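Local coordinates for protein lipase aflb (PDB 6IDY) that probably hydrolyses ester bonds of lipids, as a fungal lipase of the alpha/beta-hydrolase fold that binds a calcium ion, at residues L14-S22 with F101-D109. Numbering follows the deposited sequence.
Sequences LSLVSILSS and FLNGYLNLD
N103 meets the start of helix 16-24 in a contact between the capped N-terminus of that helix and residues N103 to N107, with the N-terminal end, N-capped by S15, donating to N103. It lies in the helical region beside the alpha/beta-hydrolase core and brings the first modelled residues against 101-109. Two first-turn amides of helix 16-24 find acceptors on N103. L16 N donates to N103 O at 3.1 Å, in the carbonyl plane and on a lone pair. V17 N donates to N103 OD1 at 3.0 Å and arrives nearly head-on, with a C=O...N angle of 171°. The N103 side chain swings CG away from its own backbone N (chi1 -171°), which brings OD1 to V17 N. S15 is the N-cap: its OG accepts from S18 N, while its CB packs against N103. L16 CB is directed toward 101-109, and L16 CD1 lies 3.7 Å from Y105 CE1, the two side chains crossing at about a right angle. The Y105 hydroxyl is hydrogen-bonded to E421 OE2 of helix 414-424, and that helix also packs on L16 and I19. L106 CG lies over one face of the Y105 ring, offset toward the rim. I19 and L106 reach toward each other, and their CD1 atoms meet tightly at 3.5 Å. L14 CB touches the same L106 methyl. One water bridges the two segments: it accepts from L106 N and donates to L14 O and, at 2.7 Å, to N103 O, which thus takes both this water and L16 N.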
loop_
_atom_site.group_PDB
_atom_site.type_symbol
_atom_site.label_atom_id
_atom_site.label_comp_id
_atom_site.label_asym_id
_atom_site.label_seq_id
_atom_site.Cartn_x
_atom_site.Cartn_y
_atom_site.Cartn_z
ATOM N N LEU A 14 -14.284 -10.250 16.553
ATOM C CA LEU A 14 -13.000 -9.709 16.992
ATOM C C LEU A 14 -12.845 -8.238 16.608
ATOM O O LEU A 14 -13.444 -7.791 15.625
ATOM C CB LEU A 14 -11.831 -10.527 16.412
ATOM C CG LEU A 14 -11.536 -11.895 17.035
ATOM C CD1 LEU A 14 -10.576 -12.683 16.160
ATOM C CD2 LEU A 14 -10.955 -11.762 18.441
ATOM N N SER A 15 -12.023 -7.496 17.371
ATOM C CA SER A 15 -11.781 -6.073 17.149
ATOM C C SER A 15 -10.300 -5.711 17.285
ATOM O O SER A 15 -9.501 -6.532 17.742
ATOM C CB SER A 15 -12.615 -5.241 18.121
ATOM O OG SER A 15 -12.109 -5.310 19.444
ATOM N N LEU A 16 -9.945 -4.464 16.912
ATOM C CA LEU A 16 -8.596 -3.918 17.025
ATOM C C LEU A 16 -8.169 -3.956 18.501
ATOM O O LEU A 16 -7.051 -4.382 18.800
ATOM C CB LEU A 16 -8.583 -2.479 16.474
ATOM C CG LEU A 16 -7.243 -1.822 16.176
ATOM C CD1 LEU A 16 -6.562 -2.488 15.026
ATOM C CD2 LEU A 16 -7.433 -0.362 15.821
ATOM N N VAL A 17 -9.100 -3.593 19.417
ATOM C CA VAL A 17 -8.918 -3.614 20.872
ATOM C C VAL A 17 -8.607 -5.035 21.368
ATOM O O VAL A 17 -7.608 -5.212 22.063
ATOM C CB VAL A 17 -10.117 -2.956 21.620
ATOM C CG1 VAL A 17 -10.155 -3.351 23.098
ATOM C CG2 VAL A 17 -10.080 -1.439 21.479
ATOM N N SER A 18 -9.439 -6.037 20.994
ATOM C CA SER A 18 -9.264 -7.439 21.399
ATOM C C SER A 18 -7.949 -8.039 20.889
ATOM O O SER A 18 -7.251 -8.696 21.659
ATOM C CB SER A 18 -10.463 -8.291 20.984
ATOM O OG SER A 18 -10.440 -8.611 19.603
ATOM N N ILE A 19 -7.594 -7.785 19.612
ATOM C CA ILE A 19 -6.341 -8.274 19.021
ATOM C C ILE A 19 -5.138 -7.712 19.787
ATOM O O ILE A 19 -4.266 -8.478 20.204
ATOM C CB ILE A 19 -6.254 -7.999 17.494
ATOM C CG1 ILE A 19 -7.317 -8.797 16.717
ATOM C CG2 ILE A 19 -4.848 -8.304 16.960
ATOM C CD1 ILE A 19 -7.658 -8.210 15.373
ATOM N N LEU A 20 -5.124 -6.390 20.015
ATOM C CA LEU A 20 -4.027 -5.734 20.721
ATOM C C LEU A 20 -3.951 -6.108 22.210
ATOM O O LEU A 20 -2.842 -6.212 22.737
ATOM C CB LEU A 20 -4.048 -4.213 20.504
ATOM C CG LEU A 20 -3.748 -3.768 19.061
ATOM C CD1 LEU A 20 -4.321 -2.406 18.776
ATOM C CD2 LEU A 20 -2.263 -3.821 18.748
ATOM N N SER A 21 -5.103 -6.351 22.869
ATOM C CA SER A 21 -5.139 -6.765 24.285
ATOM C C SER A 21 -4.585 -8.184 24.426
ATOM O O SER A 21 -3.843 -8.455 25.371
ATOM C CB SER A 21 -6.558 -6.700 24.844
ATOM O OG SER A 21 -7.064 -5.380 24.744
ATOM N N SER A 22 -4.927 -9.072 23.467
ATOM C CA SER A 22 -4.444 -10.453 23.411
ATOM C C SER A 22 -2.933 -10.455 23.179
ATOM O O SER A 22 -2.224 -11.207 23.846
ATOM C CB SER A 22 -5.139 -11.224 22.292
ATOM O OG SER A 22 -6.538 -11.274 22.510
ATOM N N PHE A 101 -14.255 3.516 13.972
ATOM C CA PHE A 101 -14.352 2.965 12.618
ATOM C C PHE A 101 -13.216 1.966 12.367
ATOM O O PHE A 101 -13.479 0.854 11.908
ATOM C CB PHE A 101 -14.362 4.091 11.562
ATOM C CG PHE A 101 -14.343 3.629 10.119
ATOM C CD1 PHE A 101 -15.487 3.108 9.522
ATOM C CD2 PHE A 101 -13.188 3.733 9.354
ATOM C CE1 PHE A 101 -15.471 2.686 8.189
ATOM C CE2 PHE A 101 -13.172 3.310 8.020
ATOM C CZ PHE A 101 -14.313 2.787 7.448
ATOM N N LEU A 102 -11.966 2.354 12.697
ATOM C CA LEU A 102 -10.773 1.509 12.546
ATOM C C LEU A 102 -10.863 0.254 13.421
ATOM O O LEU A 102 -10.389 -0.809 13.012
ATOM C CB LEU A 102 -9.495 2.296 12.893
ATOM C CG LEU A 102 -9.120 3.488 11.999
ATOM C CD1 LEU A 102 -8.047 4.318 12.655
ATOM C CD2 LEU A 102 -8.643 3.043 10.611
ATOM N N ASN A 103 -11.489 0.378 14.615
ATOM C CA ASN A 103 -11.675 -0.720 15.568
ATOM C C ASN A 103 -12.498 -1.887 14.997
ATOM O O ASN A 103 -12.209 -3.041 15.320
ATOM C CB ASN A 103 -12.257 -0.215 16.891
ATOM C CG ASN A 103 -12.281 -1.240 18.003
ATOM O OD1 ASN A 103 -11.262 -1.841 18.361
ATOM N ND2 ASN A 103 -13.450 -1.452 18.581
ATOM N N GLY A 104 -13.473 -1.578 14.140
ATOM C CA GLY A 104 -14.333 -2.580 13.516
ATOM C C GLY A 104 -13.957 -2.983 12.102
ATOM O O GLY A 104 -14.833 -3.405 11.344
ATOM N N TYR A 105 -12.654 -2.888 11.744
ATOM C CA TYR A 105 -12.139 -3.201 10.399
ATOM C C TYR A 105 -12.340 -4.671 9.962
ATOM O O TYR A 105 -12.584 -4.906 8.779
ATOM C CB TYR A 105 -10.653 -2.779 10.250
ATOM C CG TYR A 105 -9.650 -3.758 10.829
ATOM C CD1 TYR A 105 -9.405 -3.810 12.198
ATOM C CD2 TYR A 105 -8.956 -4.643 10.008
ATOM C CE1 TYR A 105 -8.503 -4.726 12.738
ATOM C CE2 TYR A 105 -8.055 -5.567 10.538
ATOM C CZ TYR A 105 -7.827 -5.601 11.904
ATOM O OH TYR A 105 -6.921 -6.492 12.428
ATOM N N LEU A 106 -12.205 -5.648 10.895
ATOM C CA LEU A 106 -12.333 -7.082 10.589
ATOM C C LEU A 106 -13.699 -7.503 10.063
ATOM O O LEU A 106 -13.775 -8.351 9.175
ATOM C CB LEU A 106 -11.957 -7.956 11.791
ATOM C CG LEU A 106 -10.478 -8.178 12.083
ATOM C CD1 LEU A 106 -10.326 -9.031 13.302
ATOM C CD2 LEU A 106 -9.764 -8.870 10.919
ATOM N N ASN A 107 -14.766 -6.922 10.614
ATOM C CA ASN A 107 -16.142 -7.223 10.222
ATOM C C ASN A 107 -16.678 -6.274 9.139
ATOM O O ASN A 107 -17.802 -6.463 8.663
ATOM C CB ASN A 107 -17.054 -7.274 11.455
ATOM C CG ASN A 107 -16.704 -8.402 12.397
ATOM O OD1 ASN A 107 -16.048 -8.203 13.424
ATOM N ND2 ASN A 107 -17.119 -9.617 12.060
ATOM N N LEU A 108 -15.860 -5.288 8.719
ATOM C CA LEU A 108 -16.217 -4.319 7.680
ATOM C C LEU A 108 -16.304 -5.005 6.308
ATOM O O LEU A 108 -15.384 -5.735 5.921
ATOM C CB LEU A 108 -15.202 -3.154 7.658
ATOM C CG LEU A 108 -15.461 -2.002 6.681
ATOM C CD1 LEU A 108 -16.461 -1.007 7.249
ATOM C CD2 LEU A 108 -14.170 -1.283 6.338
ATOM N N ASP A 109 -17.417 -4.766 5.585
ATOM C CA ASP A 109 -17.688 -5.330 4.257
ATOM C C ASP A 109 -16.639 -4.967 3.201
ATOM O O ASP A 109 -16.351 -5.793 2.337
ATOM C CB ASP A 109 -19.102 -4.964 3.775
ATOM C CG ASP A 109 -20.235 -5.549 4.606
ATOM O OD1 ASP A 109 -20.057 -6.659 5.165
ATOM O OD2 ASP A 109 -21.307 -4.906 4.684
HETATM O O HOH W 1 -12.451 -5.333 13.902
#